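Local atomic coordinates of phosphorylated carbohydrates phosphatase TM_1254 (Thermotoga maritima msb8, PDB entry 3KBB), a protein that dephosphorylates phosphorylated sugars such as erythrose 4-phosphate, fructose 6-phosphate and mannose 6-phosphate, using a divalent metal cation, with cobalt giving the highest activity. Residues V11-R25 against E74-N86. Numbering follows the deposited sequence. Where two conformers were deposited one is given.
Sequences VLMDTEPLYFEAYRR and EKKRVFSELLKEN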
loop_
_atom_site.group_PDB
_atom_site.type_symbol
_atom_site.label_atom_id
_atom_site.label_comp_id
_atom_site.label_asym_id
_atom_site.label_seq_id
_atom_site.Cartn_x
_atom_site.Cartn_y
_atom_site.Cartn_z
ATOM N N VAL A 11 -3.546 2.008 -3.049
ATOM C CA VAL A 11 -4.363 3.192 -3.198
ATOM C C VAL A 11 -3.650 4.138 -4.132
ATOM O O VAL A 11 -4.147 4.446 -5.188
ATOM C CB VAL A 11 -4.664 3.895 -1.838
ATOM C CG1 VAL A 11 -5.512 5.097 -2.035
ATOM C CG2 VAL A 11 -5.288 2.923 -0.816
ATOM N N LEU A 12 -2.438 4.575 -3.769
ATOM C CA LEU A 12 -1.732 5.498 -4.665
ATOM C C LEU A 12 -1.114 4.806 -5.899
ATOM O O LEU A 12 -1.041 5.391 -6.993
ATOM C CB LEU A 12 -0.654 6.243 -3.871
ATOM C CG LEU A 12 -1.092 7.048 -2.649
ATOM C CD1 LEU A 12 0.181 7.790 -2.137
ATOM C CD2 LEU A 12 -2.165 8.028 -2.979
HETATM N N MSE A 13 -0.678 3.563 -5.692
HETATM C CA MSE A 13 -0.175 2.722 -6.755
HETATM C C MSE A 13 -0.202 1.292 -6.226
HETATM O O MSE A 13 -0.364 1.071 -5.024
HETATM C CB MSE A 13 1.224 3.163 -7.201
HETATM C CG MSE A 13 2.354 2.888 -6.240
HETATM SE SE MSE A 13 2.325 3.786 -4.486
HETATM C CE MSE A 13 2.681 2.077 -3.677
ATOM N N ASP A 14 -0.145 0.332 -7.144
ATOM C CA ASP A 14 -0.329 -1.079 -6.771
ATOM C C ASP A 14 0.907 -1.933 -7.113
ATOM O O ASP A 14 1.205 -2.164 -8.290
ATOM C CB ASP A 14 -1.532 -1.689 -7.512
ATOM C CG ASP A 14 -2.825 -0.930 -7.299
ATOM O OD1 ASP A 14 -2.988 -0.252 -6.269
ATOM O OD2 ASP A 14 -3.696 -1.051 -8.183
ATOM N N THR A 15 1.605 -2.413 -6.100
ATOM C CA THR A 15 2.794 -3.249 -6.369
ATOM C C THR A 15 2.448 -4.716 -6.516
ATOM O O THR A 15 3.182 -5.465 -7.208
ATOM C CB THR A 15 3.870 -3.126 -5.285
ATOM O OG1 THR A 15 3.325 -3.529 -4.009
ATOM C CG2 THR A 15 4.418 -1.678 -5.231
ATOM N N GLU A 16 1.363 -5.125 -5.842
ATOM C CA GLU A 16 1.002 -6.560 -5.780
ATOM C C GLU A 16 0.978 -7.188 -7.174
ATOM O O GLU A 16 1.529 -8.270 -7.339
ATOM C CB GLU A 16 -0.304 -6.815 -5.016
ATOM C CG GLU A 16 -0.599 -8.329 -4.721
ATOM C CD GLU A 16 -1.398 -9.045 -5.817
ATOM O OE1 GLU A 16 -1.960 -8.376 -6.717
ATOM O OE2 GLU A 16 -1.467 -10.296 -5.767
ATOM N N PRO A 17 0.358 -6.523 -8.167
ATOM C CA PRO A 17 0.308 -7.142 -9.506
ATOM C C PRO A 17 1.672 -7.325 -10.182
ATOM O O PRO A 17 1.769 -8.078 -11.150
ATOM C CB PRO A 17 -0.519 -6.152 -10.324
ATOM C CG PRO A 17 -1.291 -5.391 -9.338
ATOM C CD PRO A 17 -0.389 -5.248 -8.161
ATOM N N LEU A 18 2.691 -6.625 -9.709
ATOM C CA LEU A 18 4.033 -6.749 -10.310
ATOM C C LEU A 18 4.898 -7.809 -9.669
ATOM O O LEU A 18 6.036 -8.012 -10.109
ATOM C CB LEU A 18 4.785 -5.427 -10.259
ATOM C CG LEU A 18 4.090 -4.225 -10.930
ATOM C CD1 LEU A 18 4.875 -2.950 -10.684
ATOM C CD2 LEU A 18 3.934 -4.479 -12.389
ATOM N N TYR A 19 4.402 -8.442 -8.606
ATOM C CA TYR A 19 5.198 -9.459 -7.929
ATOM C C TYR A 19 5.491 -10.653 -8.829
ATOM O O TYR A 19 6.577 -11.222 -8.751
ATOM C CB TYR A 19 4.526 -9.897 -6.639
ATOM C CG TYR A 19 4.990 -9.054 -5.484
ATOM C CD1 TYR A 19 4.718 -7.682 -5.450
ATOM C CD2 TYR A 19 5.714 -9.615 -4.441
ATOM C CE1 TYR A 19 5.157 -6.887 -4.398
ATOM C CE2 TYR A 19 6.179 -8.824 -3.386
ATOM C CZ TYR A 19 5.871 -7.462 -3.372
ATOM O OH TYR A 19 6.319 -6.696 -2.327
ATOM N N PHE A 20 4.523 -11.036 -9.662
ATOM C CA PHE A 20 4.741 -12.168 -10.557
ATOM C C PHE A 20 5.956 -11.920 -11.440
ATOM O O PHE A 20 6.884 -12.733 -11.456
ATOM C CB PHE A 20 3.502 -12.541 -11.386
ATOM C CG PHE A 20 3.776 -13.643 -12.370
ATOM C CD1 PHE A 20 3.888 -14.966 -11.929
ATOM C CD2 PHE A 20 3.998 -13.357 -13.714
ATOM C CE1 PHE A 20 4.186 -16.000 -12.835
ATOM C CE2 PHE A 20 4.294 -14.372 -14.618
ATOM C CZ PHE A 20 4.399 -15.688 -14.175
ATOM N N GLU A 21 5.975 -10.788 -12.149
ATOM C CA GLU A 21 7.112 -10.462 -13.000
ATOM C C GLU A 21 8.459 -10.408 -12.256
ATOM O O GLU A 21 9.482 -10.918 -12.753
ATOM C CB GLU A 21 6.849 -9.181 -13.816
ATOM C CG GLU A 21 7.977 -8.805 -14.744
ATOM C CD GLU A 21 8.354 -9.921 -15.721
ATOM O OE1 GLU A 21 7.500 -10.805 -16.004
ATOM O OE2 GLU A 21 9.496 -9.879 -16.233
ATOM N N ALA A 22 8.462 -9.823 -11.054
ATOM C CA ALA A 22 9.684 -9.766 -10.239
ATOM C C ALA A 22 10.192 -11.185 -9.911
ATOM O O ALA A 22 11.386 -11.484 -10.098
ATOM C CB ALA A 22 9.418 -8.995 -8.932
ATOM N N TYR A 23 9.287 -12.043 -9.459
ATOM C CA TYR A 23 9.674 -13.411 -9.073
ATOM C C TYR A 23 9.989 -14.272 -10.308
ATOM O O TYR A 23 10.881 -15.128 -10.269
ATOM C CB TYR A 23 8.616 -14.078 -8.214
ATOM C CG TYR A 23 8.443 -13.496 -6.819
ATOM C CD1 TYR A 23 9.272 -12.472 -6.344
ATOM C CD2 TYR A 23 7.487 -14.021 -5.965
ATOM C CE1 TYR A 23 9.099 -11.938 -5.039
ATOM C CE2 TYR A 23 7.325 -13.523 -4.681
ATOM C CZ TYR A 23 8.130 -12.490 -4.227
ATOM O OH TYR A 23 7.906 -12.032 -2.952
ATOM N N ARG A 24 9.280 -14.008 -11.399
ATOM C CA ARG A 24 9.567 -14.667 -12.692
ATOM C C ARG A 24 10.983 -14.337 -13.171
ATOM O O ARG A 24 11.718 -15.240 -13.617
ATOM C CB ARG A 24 8.499 -14.293 -13.736
ATOM C CG ARG A 24 8.504 -15.200 -15.005
ATOM C CD ARG A 24 7.866 -14.508 -16.222
ATOM N NE ARG A 24 8.631 -13.335 -16.609
ATOM C CZ ARG A 24 9.749 -13.361 -17.326
ATOM N NH1 ARG A 24 10.217 -14.528 -17.811
ATOM N NH2 ARG A 24 10.371 -12.225 -17.604
ATOM N N ARG A 25 11.382 -13.071 -13.080
ATOM C CA ARG A 25 12.748 -12.664 -13.403
ATOM C C ARG A 25 13.822 -13.292 -12.512
ATOM O O ARG A 25 14.915 -13.642 -12.993
ATOM C CB ARG A 25 12.888 -11.148 -13.341
ATOM C CG ARG A 25 12.225 -10.448 -14.508
ATOM C CD ARG A 25 12.501 -8.935 -14.465
ATOM N NE ARG A 25 11.654 -8.171 -15.386
ATOM C CZ ARG A 25 11.932 -6.930 -15.775
ATOM N NH1 ARG A 25 13.030 -6.314 -15.322
ATOM N NH2 ARG A 25 11.111 -6.294 -16.608
ATOM N N GLU A 74 15.636 -7.618 -8.578
ATOM C CA GLU A 74 14.585 -7.772 -9.583
ATOM C C GLU A 74 13.325 -6.946 -9.277
ATOM O O GLU A 74 12.706 -6.390 -10.193
ATOM C CB GLU A 74 14.237 -9.253 -9.804
ATOM C CG GLU A 74 15.416 -10.135 -10.252
ATOM C CD GLU A 74 16.032 -9.782 -11.622
ATOM O OE1 GLU A 74 15.653 -8.768 -12.277
ATOM O OE2 GLU A 74 16.934 -10.560 -12.040
ATOM N N LYS A 75 12.947 -6.854 -8.003
ATOM C CA LYS A 75 11.825 -5.991 -7.609
ATOM C C LYS A 75 12.093 -4.517 -7.947
ATOM O O LYS A 75 11.211 -3.818 -8.442
ATOM C CB LYS A 75 11.492 -6.157 -6.124
ATOM C CG LYS A 75 10.801 -7.464 -5.807
ATOM C CD LYS A 75 10.588 -7.675 -4.301
ATOM C CE LYS A 75 9.372 -6.887 -3.775
ATOM N NZ LYS A 75 9.076 -7.267 -2.367
ATOM N N LYS A 76 13.318 -4.055 -7.701
ATOM C CA LYS A 76 13.692 -2.676 -8.005
ATOM C C LYS A 76 13.521 -2.377 -9.480
ATOM O O LYS A 76 12.956 -1.350 -9.846
ATOM C CB LYS A 76 15.147 -2.394 -7.576
ATOM C CG LYS A 76 15.320 -2.096 -6.084
ATOM C CD LYS A 76 14.649 -0.771 -5.692
ATOM C CE LYS A 76 15.332 -0.105 -4.496
ATOM N NZ LYS A 76 15.279 -0.935 -3.258
ATOM N N ARG A 77 14.017 -3.284 -10.315
ATOM C CA ARG A 77 13.972 -3.142 -11.759
ATOM C C ARG A 77 12.546 -3.143 -12.264
ATOM O O ARG A 77 12.168 -2.268 -13.049
ATOM C CB ARG A 77 14.736 -4.279 -12.421
ATOM C CG ARG A 77 16.233 -4.237 -12.189
ATOM C CD ARG A 77 16.940 -5.251 -13.076
ATOM N NE ARG A 77 18.193 -5.737 -12.497
ATOM C CZ ARG A 77 19.368 -5.116 -12.579
ATOM N NH1 ARG A 77 19.482 -3.951 -13.215
ATOM N NH2 ARG A 77 20.439 -5.662 -12.015
ATOM N N VAL A 78 11.771 -4.134 -11.827
ATOM C CA VAL A 78 10.387 -4.259 -12.238
ATOM C C VAL A 78 9.599 -3.020 -11.793
ATOM O O VAL A 78 8.857 -2.445 -12.601
ATOM C CB VAL A 78 9.733 -5.580 -11.730
ATOM C CG1 VAL A 78 8.248 -5.643 -12.076
ATOM C CG2 VAL A 78 10.454 -6.803 -12.332
ATOM N N PHE A 79 9.768 -2.609 -10.529
ATOM C CA PHE A 79 8.968 -1.487 -9.984
ATOM C C PHE A 79 9.371 -0.224 -10.715
ATOM O O PHE A 79 8.524 0.549 -11.196
ATOM C CB PHE A 79 9.170 -1.316 -8.475
ATOM C CG PHE A 79 8.510 -2.385 -7.629
ATOM C CD1 PHE A 79 7.859 -3.482 -8.201
ATOM C CD2 PHE A 79 8.556 -2.296 -6.250
ATOM C CE1 PHE A 79 7.272 -4.468 -7.414
ATOM C CE2 PHE A 79 7.986 -3.293 -5.454
ATOM C CZ PHE A 79 7.331 -4.367 -6.032
ATOM N N SER A 80 10.678 -0.036 -10.839
ATOM C CA SER A 80 11.196 1.095 -11.578
ATOM C C SER A 80 10.623 1.143 -12.992
ATOM O O SER A 80 10.182 2.197 -13.449
ATOM C CB SER A 80 12.727 1.072 -11.591
ATOM O OG SER A 80 13.218 1.896 -12.638
ATOM N N GLU A 81 10.588 0.000 -13.672
ATOM C CA GLU A 81 10.087 -0.042 -15.048
ATOM C C GLU A 81 8.561 0.127 -15.129
ATOM O O GLU A 81 8.053 0.894 -15.959
ATOM C CB GLU A 81 10.511 -1.337 -15.757
ATOM C CG GLU A 81 10.371 -1.280 -17.303
ATOM C CD GLU A 81 10.308 -2.653 -17.975
ATOM O OE1 GLU A 81 11.063 -3.579 -17.571
ATOM O OE2 GLU A 81 9.490 -2.800 -18.915
ATOM N N LEU A 82 7.830 -0.561 -14.261
ATOM C CA LEU A 82 6.392 -0.750 -14.505
ATOM C C LEU A 82 5.442 -0.146 -13.473
ATOM O O LEU A 82 4.229 -0.135 -13.700
ATOM C CB LEU A 82 6.075 -2.239 -14.697
ATOM C CG LEU A 82 6.612 -2.911 -15.980
ATOM C CD1 LEU A 82 6.494 -4.418 -15.846
ATOM C CD2 LEU A 82 5.909 -2.418 -17.237
ATOM N N LEU A 83 5.968 0.308 -12.337
ATOM C CA LEU A 83 5.084 0.845 -11.298
ATOM C C LEU A 83 4.657 2.242 -11.705
ATOM O O LEU A 83 5.490 3.079 -11.983
ATOM C CB LEU A 83 5.745 0.847 -9.922
ATOM C CG LEU A 83 4.857 1.186 -8.705
ATOM C CD1 LEU A 83 3.663 0.213 -8.580
ATOM C CD2 LEU A 83 5.668 1.170 -7.445
ATOM N N LYS A 84 3.348 2.458 -11.774
ATOM C CA LYS A 84 2.795 3.744 -12.141
ATOM C C LYS A 84 1.758 4.118 -11.088
ATOM O O LYS A 84 1.209 3.258 -10.406
ATOM C CB LYS A 84 2.122 3.654 -13.507
ATOM C CG LYS A 84 3.024 3.153 -14.637
ATOM C CD LYS A 84 4.137 4.150 -14.941
ATOM C CE LYS A 84 5.205 3.520 -15.834
ATOM N NZ LYS A 84 6.515 4.194 -15.613
ATOM N N GLU A 85 1.464 5.398 -10.985
ATOM C CA GLU A 85 0.412 5.854 -10.112
ATOM C C GLU A 85 -0.931 5.298 -10.604
ATOM O O GLU A 85 -1.110 5.050 -11.817
ATOM C CB GLU A 85 0.384 7.388 -10.114
ATOM C CG GLU A 85 -0.028 7.972 -11.455
ATOM C CD GLU A 85 0.469 9.395 -11.637
ATOM O OE1 GLU A 85 1.656 9.567 -11.950
ATOM O OE2 GLU A 85 -0.321 10.341 -11.506
ATOM N N ASN A 86 -1.871 5.092 -9.686
ATOM C CA ASN A 86 -3.229 4.691 -10.086
ATOM C C ASN A 86 -3.956 5.868 -10.748
ATOM O O ASN A 86 -3.761 7.034 -10.356
ATOM C CB ASN A 86 -4.032 4.192 -8.899
ATOM C CG ASN A 86 -3.629 2.802 -8.495
ATOM O OD1 ASN A 86 -3.140 2.038 -9.333
ATOM N ND2 ASN A 86 -3.873 2.439 -7.235
HETATM O O HOH W 1 -0.510 1.147 -9.868
HETATM O O HOH W 2 16.012 -7.636 -14.905
#
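Asn86 ties 83-86 to the loop 11-14. Asn86 N donates almost straight to Leu12 O (2.8 Å). Both hydrogens of Asn86 ND2 are used: one goes to Val11 O, reached from above the carbonyl plane, the other to Asp14 OD1 (3.0 Å), above the carboxylate plane. A water donates to Asn86 OD1 and Lys84 O and accepts from Asp14 N, so the amide is held at both ends. The middle is mostly apolar. Thr15 CG2 lies over one face of the Phe79 ring, while Thr15 OG1 bonds Asp9. Leu18 packs on Val78, Phe79 and Leu83. The polar exception is Lys75 NZ, which donates to Tyr19 OH (2.8 Å) and also pairs with Glu47. At the far end the extended Arg25 chain lays its guanidinium face on Val78 CG2. Arg25 NH2 forms a salt bridge with Glu81 OE1 (2.9 Å). Arg25 NE meets the anti lone pair of Glu21 OE2, which Arg24 NH2 also grips. A leucine at Arg25 would probably leave Glu81 without this charged mate and take from Glu21 OE2 one of its two arginine donors. Helices 19-29 and 64-82 belong to the helical cap of this HAD phosphatase, their segments 19-25 and 74-82 at 138°. One salt bridge crosses between them, whereas hydrogen bonds from Asn86 join the cap linkers near Asp7, the probable nucleophile.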